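PDB 3O0A: leucyl-tRNA synthetase subunit alpha, which is part of the enzyme that joins leucine to its tRNA, and in this CP1 hydrolytic domain probably removes wrongly attached amino acids from the tRNA by hydrolysis. Local coordinates for residues 56-59 against 60-64; 14-17 against 18-21. One frame throughout, in Å; residues are numbered along the deposited sequence.

Both contacts are local turns, and they follow one another along the chain without nesting or crossing. Interaction 2 comes first: residues 14-21 leave strand 6-13 and curl through a short turn toward helix 26-35, with Ile14 and Phe20 facing Ile71 of helix 64-74. The chain then passes through helix 26-35 and strand 37-44 to strand 55-58, where interaction 1 turns residues 56-64 off the mixed sheet and into helix 64-74. The two centres lie 21 Å apart and their nearest atoms about 10 Å. Helix 64-74 links them: interaction 1 sits at its start, and interaction 2 packs on Ile71 and Arg74 near its end.

Interaction 1 (56-59 against 60-64)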
ATOM      1  N   VAL A  56      -2.007   1.159  -2.031  1.00 11.18           N
ATOM      2  CA  VAL A  56      -1.646   1.078  -0.627  1.00 11.70           C
ATOM      3  C   VAL A  56      -2.923   1.207   0.184  1.00 11.98           C
ATOM      4  O   VAL A  56      -3.798   1.998  -0.176  1.00 12.06           O
ATOM      5  CB  VAL A  56      -0.650   2.219  -0.276  1.00 10.99           C
ATOM      6  CG1 VAL A  56      -0.405   2.333   1.234  1.00 11.67           C
ATOM      7  CG2 VAL A  56       0.673   2.004  -1.026  1.00 11.92           C
ATOM      8  N   VAL A  57      -3.041   0.427   1.261  1.00 12.18           N
ATOM      9  CA  VAL A  57      -4.197   0.550   2.160  1.00 12.21           C
ATOM     10  C   VAL A  57      -3.764   0.797   3.607  1.00 11.59           C
ATOM     11  O   VAL A  57      -2.919   0.080   4.140  1.00 11.44           O
ATOM     12  CB  VAL A  57      -5.122  -0.692   2.120  1.00 12.38           C
ATOM     13  CG1 VAL A  57      -6.208  -0.570   3.192  1.00 14.84           C
ATOM     14  CG2 VAL A  57      -5.771  -0.848   0.739  1.00 13.91           C
ATOM     15  N   LEU A  58      -4.349   1.819   4.231  1.00 10.48           N
ATOM     16  CA  LEU A  58      -4.160   2.085   5.647  1.00 10.68           C
ATOM     17  C   LEU A  58      -5.360   1.536   6.388  1.00 10.04           C
ATOM     18  O   LEU A  58      -6.498   1.680   5.930  1.00 10.38           O
ATOM     19  CB  LEU A  58      -4.108   3.598   5.896  1.00  9.88           C
ATOM     20  CG  LEU A  58      -2.795   4.349   5.616  1.00 12.31           C
ATOM     21  CD1 LEU A  58      -2.140   3.966   4.308  1.00 16.54           C
ATOM     22  CD2 LEU A  58      -2.999   5.869   5.736  1.00 11.30           C
ATOM     23  N   ALA A  59      -5.122   0.921   7.538  1.00 10.78           N
ATOM     24  CA  ALA A  59      -6.232   0.621   8.449  1.00 11.11           C
ATOM     25  C   ALA A  59      -7.014   1.917   8.771  1.00 11.74           C
ATOM     26  O   ALA A  59      -6.444   3.010   8.808  1.00 10.56           O
ATOM     27  CB  ALA A  59      -5.717  -0.007   9.706  1.00 12.06           C
ATOM     28  N   PRO A  60      -8.332   1.801   9.015  1.00 12.67           N
ATOM     29  CA  PRO A  60      -9.163   2.987   9.279  1.00 13.31           C
ATOM     30  C   PRO A  60      -8.647   3.840  10.435  1.00 13.18           C
ATOM     31  O   PRO A  60      -8.799   5.074  10.400  1.00 13.26           O
ATOM     32  CB  PRO A  60     -10.533   2.400   9.644  1.00 14.17           C
ATOM     33  CG  PRO A  60     -10.515   0.995   9.142  1.00 15.37           C
ATOM     34  CD  PRO A  60      -9.101   0.544   9.060  1.00 13.48           C
ATOM     35  N   GLU A  61      -8.049   3.204  11.445  1.00 13.35           N
ATOM     36  CA  GLU A  61      -7.557   3.933  12.616  1.00 14.63           C
ATOM     37  C   GLU A  61      -6.135   4.462  12.447  1.00 13.71           C
ATOM     38  O   GLU A  61      -5.588   5.072  13.372  1.00 14.06           O
ATOM     39  CB  GLU A  61      -7.609   3.076  13.885  1.00 15.79           C
ATOM     40  CG  GLU A  61      -8.912   2.343  14.078  1.00 18.58           C
ATOM     41  CD  GLU A  61      -8.908   0.950  13.448  1.00 22.65           C
ATOM     42  OE1 GLU A  61      -8.123   0.683  12.512  1.00 21.09           O
ATOM     43  OE2 GLU A  61      -9.697   0.108  13.910  1.00 24.21           O
ATOM     44  N   HIS A  62      -5.523   4.200  11.295  1.00 12.90           N
ATOM     45  CA  HIS A  62      -4.153   4.668  11.042  1.00 12.65           C
ATOM     46  C   HIS A  62      -4.104   6.195  11.157  1.00 13.06           C
ATOM     47  O   HIS A  62      -4.936   6.879  10.557  1.00 13.14           O
ATOM     48  CB  HIS A  62      -3.666   4.217   9.657  1.00 12.22           C
ATOM     49  CG  HIS A  62      -2.177   4.303   9.482  1.00 11.13           C
ATOM     50  ND1 HIS A  62      -1.507   5.507   9.421  1.00 11.93           N
ATOM     51  CD2 HIS A  62      -1.230   3.339   9.360  1.00 12.00           C
ATOM     52  CE1 HIS A  62      -0.213   5.284   9.275  1.00 11.79           C
ATOM     53  NE2 HIS A  62      -0.016   3.977   9.232  1.00 11.95           N
ATOM     54  N   PRO A  63      -3.156   6.727  11.952  1.00 14.24           N
ATOM     55  CA  PRO A  63      -3.023   8.176  12.139  1.00 14.83           C
ATOM     56  C   PRO A  63      -2.893   8.978  10.834  1.00 13.75           C
ATOM     57  O   PRO A  63      -3.233  10.165  10.800  1.00 14.16           O
ATOM     58  CB  PRO A  63      -1.733   8.306  12.957  1.00 15.54           C
ATOM     59  CG  PRO A  63      -1.617   7.021  13.694  1.00 17.83           C
ATOM     60  CD  PRO A  63      -2.173   5.974  12.758  1.00 15.27           C
ATOM     61  N   LEU A  64      -2.395   8.356   9.771  1.00 12.24           N
ATOM     62  CA  LEU A  64      -2.211   9.089   8.508  1.00 11.05           C
ATOM     63  C   LEU A  64      -3.497   9.231   7.691  1.00 10.63           C
ATOM     64  O   LEU A  64      -3.555   9.978   6.718  1.00  9.41           O
ATOM     65  CB  LEU A  64      -1.103   8.468   7.649  1.00 11.21           C
ATOM     66  CG  LEU A  64       0.349   8.741   8.055  1.00 11.80           C
ATOM     67  CD1 LEU A  64       1.272   8.012   7.077  1.00 10.57           C
ATOM     68  CD2 LEU A  64       0.657  10.243   8.067  1.00 13.44           C
TER
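Leu58 holds CG beside its backbone N (chi1 -80°), while His62 swings its ring to the far side from its own N (chi1 -163°); together these torsions bring CG of Leu58 over one face of the imidazole. It stands 4.1 Å from the ring centroid, a CH-pi contact. Nearer the backbone, CB of Leu58 meets CB of His62 at 3.8 Å. CD2 of Leu58 reaches CB of Leu64 at 3.7 Å. The chain can fold back this way because Ala59 to His62 form a type I beta turn, closed by His62 N donating to Ala59 O at 2.9 Å from above the carbonyl plane. At the ring edge, ND1 of His62 accepts from Leu64 N at 3.0 Å, nearly straight (164°) and in the ring plane, capping the turn that leads into helix 64-74. With an alanine here in place of His62, Leu64 N is likely to lose its acceptor and Leu58 the ring it lies over. OE2 of Glu61 forms a salt bridge with Arg98, and Leu58 and Leu64 both also touch Ile40 of strand 37-44. Acceptance at ND1 requires that nitrogen to be unprotonated, so the capping bond is likely to favour the neutral imidazole, its rotation fixed by an edge-on N-H and a leucine over one face.

Interaction 2 (14-17 against 18-21); sequences IEEP and EKFL
After strand 6-13 the loop coils from Glu16 to Phe20 as two overlapping beta turns, 16-19 and 17-20, closed by Lys19 N donating to Glu16 O at 3.1 Å and Phe20 N to Pro17 O at 2.9 Å, each donor above the plane of its carbonyl instead of on a lone pair and the first bond the more bent. The coil brings the Phe20 ring back beside Glu16 and Ile14. With CG beside the backbone N (chi1 -52°), its CD2 comes to 3.1 Å from Glu16 O, which lies at the ring edge near its plane. CG2 of Ile14 meets the same CD2 at 3.5 Å, approaching the ring obliquely. Over one face, CG of the neighbouring Lys19 stands 3.6 Å above the plane, toward the rim, and the rest of the lysine runs on extended. Its NZ stops 4.7 Å from OE1 of Glu16, too far for a salt bridge, though the attraction may still bias the lysine's course. On Glu18 the bend at chi2 (81°) folds the carboxylate back along the proline, so that OE1 lies 3.7 Å from CD of Pro17. Beyond the turns, Ile14 and Phe20 rest on Ile71 of helix 64-74, to which the Cys23-Cys70 disulfide also ties this loop, Pro17 rests on Leu32 and Leu33 of helix 26-35, and Arg74 donates to Lys19 O. The paired turns thus seat a loop against two helices, its buried apolar groups inward and its glutamates and lysine exposed. Glu16 O serves twice, accepting from Lys19 N and facing the weakly positive ring edge of Phe20, a polar contact that probably helps to settle the ring beside the backbone.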
ATOM      1  N   ILE A  14       5.292  15.450  -2.076  1.00 16.67           N
ATOM      2  CA  ILE A  14       4.565  16.719  -1.983  1.00 17.91           C
ATOM      3  C   ILE A  14       5.467  17.846  -2.479  1.00 19.65           C
ATOM      4  O   ILE A  14       6.377  18.283  -1.765  1.00 20.03           O
ATOM      5  CB  ILE A  14       4.093  17.002  -0.529  1.00 16.98           C
ATOM      6  CG1 ILE A  14       3.153  15.898  -0.005  1.00 17.54           C
ATOM      7  CG2 ILE A  14       3.446  18.389  -0.420  1.00 18.60           C
ATOM      8  CD1 ILE A  14       1.824  15.818  -0.721  1.00 17.28           C
ATOM      9  N   GLU A  15       5.186  18.295  -3.700  1.00 21.21           N
ATOM     10  CA  GLU A  15       6.002  19.266  -4.442  1.00 23.82           C
ATOM     11  C   GLU A  15       5.944  20.676  -3.846  1.00 24.12           C
ATOM     12  O   GLU A  15       6.925  21.432  -3.899  1.00 24.48           O
ATOM     13  CB  GLU A  15       5.546  19.274  -5.909  1.00 24.95           C
ATOM     14  CG  GLU A  15       6.185  20.325  -6.812  1.00 30.21           C
ATOM     15  CD  GLU A  15       7.654  20.050  -7.098  1.00 35.04           C
ATOM     16  OE1 GLU A  15       8.025  18.866  -7.284  1.00 37.23           O
ATOM     17  OE2 GLU A  15       8.437  21.024  -7.141  1.00 38.19           O
ATOM     18  N   GLU A  16       4.791  21.020  -3.283  1.00 23.33           N
ATOM     19  CA  GLU A  16       4.576  22.348  -2.715  1.00 24.26           C
ATOM     20  C   GLU A  16       4.119  22.225  -1.253  1.00 22.18           C
ATOM     21  O   GLU A  16       2.945  22.411  -0.958  1.00 21.40           O
ATOM     22  CB  GLU A  16       3.539  23.110  -3.543  1.00 24.88           C
ATOM     23  CG  GLU A  16       3.981  23.454  -4.968  1.00 27.62           C
ATOM     24  CD  GLU A  16       3.055  24.457  -5.643  1.00 29.49           C
ATOM     25  OE1 GLU A  16       1.841  24.163  -5.767  1.00 33.45           O
ATOM     26  OE2 GLU A  16       3.541  25.545  -6.033  1.00 33.78           O
ATOM     27  N   PRO A  17       5.052  21.912  -0.330  1.00 21.49           N
ATOM     28  CA  PRO A  17       4.656  21.642   1.060  1.00 19.95           C
ATOM     29  C   PRO A  17       3.838  22.753   1.745  1.00 18.89           C
ATOM     30  O   PRO A  17       2.948  22.439   2.540  1.00 17.43           O
ATOM     31  CB  PRO A  17       5.999  21.452   1.775  1.00 20.66           C
ATOM     32  CG  PRO A  17       6.933  21.011   0.700  1.00 22.68           C
ATOM     33  CD  PRO A  17       6.514  21.809  -0.502  1.00 22.20           C
ATOM     34  N   GLU A  18       4.128  24.028   1.448  1.00 18.87           N
ATOM     35  CA  GLU A  18       3.407  25.150   2.085  1.00 19.61           C
ATOM     36  C   GLU A  18       1.893  25.094   1.858  1.00 18.61           C
ATOM     37  O   GLU A  18       1.109  25.487   2.728  1.00 18.54           O
ATOM     38  CB  GLU A  18       3.970  26.516   1.640  1.00 21.45           C
ATOM     39  CG  GLU A  18       5.421  26.739   2.066  1.00 24.97           C
ATOM     40  CD  GLU A  18       6.443  26.075   1.142  1.00 28.72           C
ATOM     41  OE1 GLU A  18       6.055  25.409   0.151  1.00 28.79           O
ATOM     42  OE2 GLU A  18       7.656  26.232   1.406  1.00 32.48           O
ATOM     43  N   LYS A  19       1.489  24.578   0.699  1.00 17.39           N
ATOM     44  CA  LYS A  19       0.069  24.425   0.353  1.00 17.21           C
ATOM     45  C   LYS A  19      -0.631  23.376   1.224  1.00 15.90           C
ATOM     46  O   LYS A  19      -1.862  23.372   1.325  1.00 15.03           O
ATOM     47  CB  LYS A  19      -0.044  24.054  -1.135  1.00 17.86           C
ATOM     48  CG  LYS A  19      -1.421  23.636  -1.655  1.00 19.05           C
ATOM     49  CD  LYS A  19      -1.356  23.369  -3.175  1.00 19.87           C
ATOM     50  CE  LYS A  19      -2.620  22.701  -3.712  1.00 21.82           C
ATOM     51  NZ  LYS A  19      -2.572  22.652  -5.216  1.00 20.75           N
ATOM     52  N   PHE A  20       0.156  22.508   1.866  1.00 14.21           N
ATOM     53  CA  PHE A  20      -0.387  21.392   2.615  1.00 13.71           C
ATOM     54  C   PHE A  20      -0.005  21.339   4.093  1.00 13.24           C
ATOM     55  O   PHE A  20      -0.436  20.421   4.808  1.00 12.22           O
ATOM     56  CB  PHE A  20       0.001  20.077   1.931  1.00 12.60           C
ATOM     57  CG  PHE A  20      -0.352  20.045   0.488  1.00 13.89           C
ATOM     58  CD1 PHE A  20      -1.605  19.612   0.071  1.00 14.67           C
ATOM     59  CD2 PHE A  20       0.574  20.470  -0.465  1.00 15.58           C
ATOM     60  CE1 PHE A  20      -1.921  19.594  -1.286  1.00 17.15           C
ATOM     61  CE2 PHE A  20       0.267  20.454  -1.812  1.00 16.12           C
ATOM     62  CZ  PHE A  20      -0.990  20.015  -2.214  1.00 17.09           C
ATOM     63  N   LEU A  21       0.749  22.327   4.567  1.00 14.30           N
ATOM     64  CA  LEU A  21       1.252  22.302   5.951  1.00 14.93           C
ATOM     65  C   LEU A  21       0.158  22.175   7.011  1.00 14.93           C
ATOM     66  O   LEU A  21       0.359  21.529   8.051  1.00 14.77           O
ATOM     67  CB  LEU A  21       2.093  23.550   6.252  1.00 16.46           C
ATOM     68  CG  LEU A  21       3.553  23.492   5.821  1.00 18.94           C
ATOM     69  CD1 LEU A  21       4.190  24.873   6.013  1.00 22.42           C
ATOM     70  CD2 LEU A  21       4.305  22.406   6.626  1.00 20.52           C
TER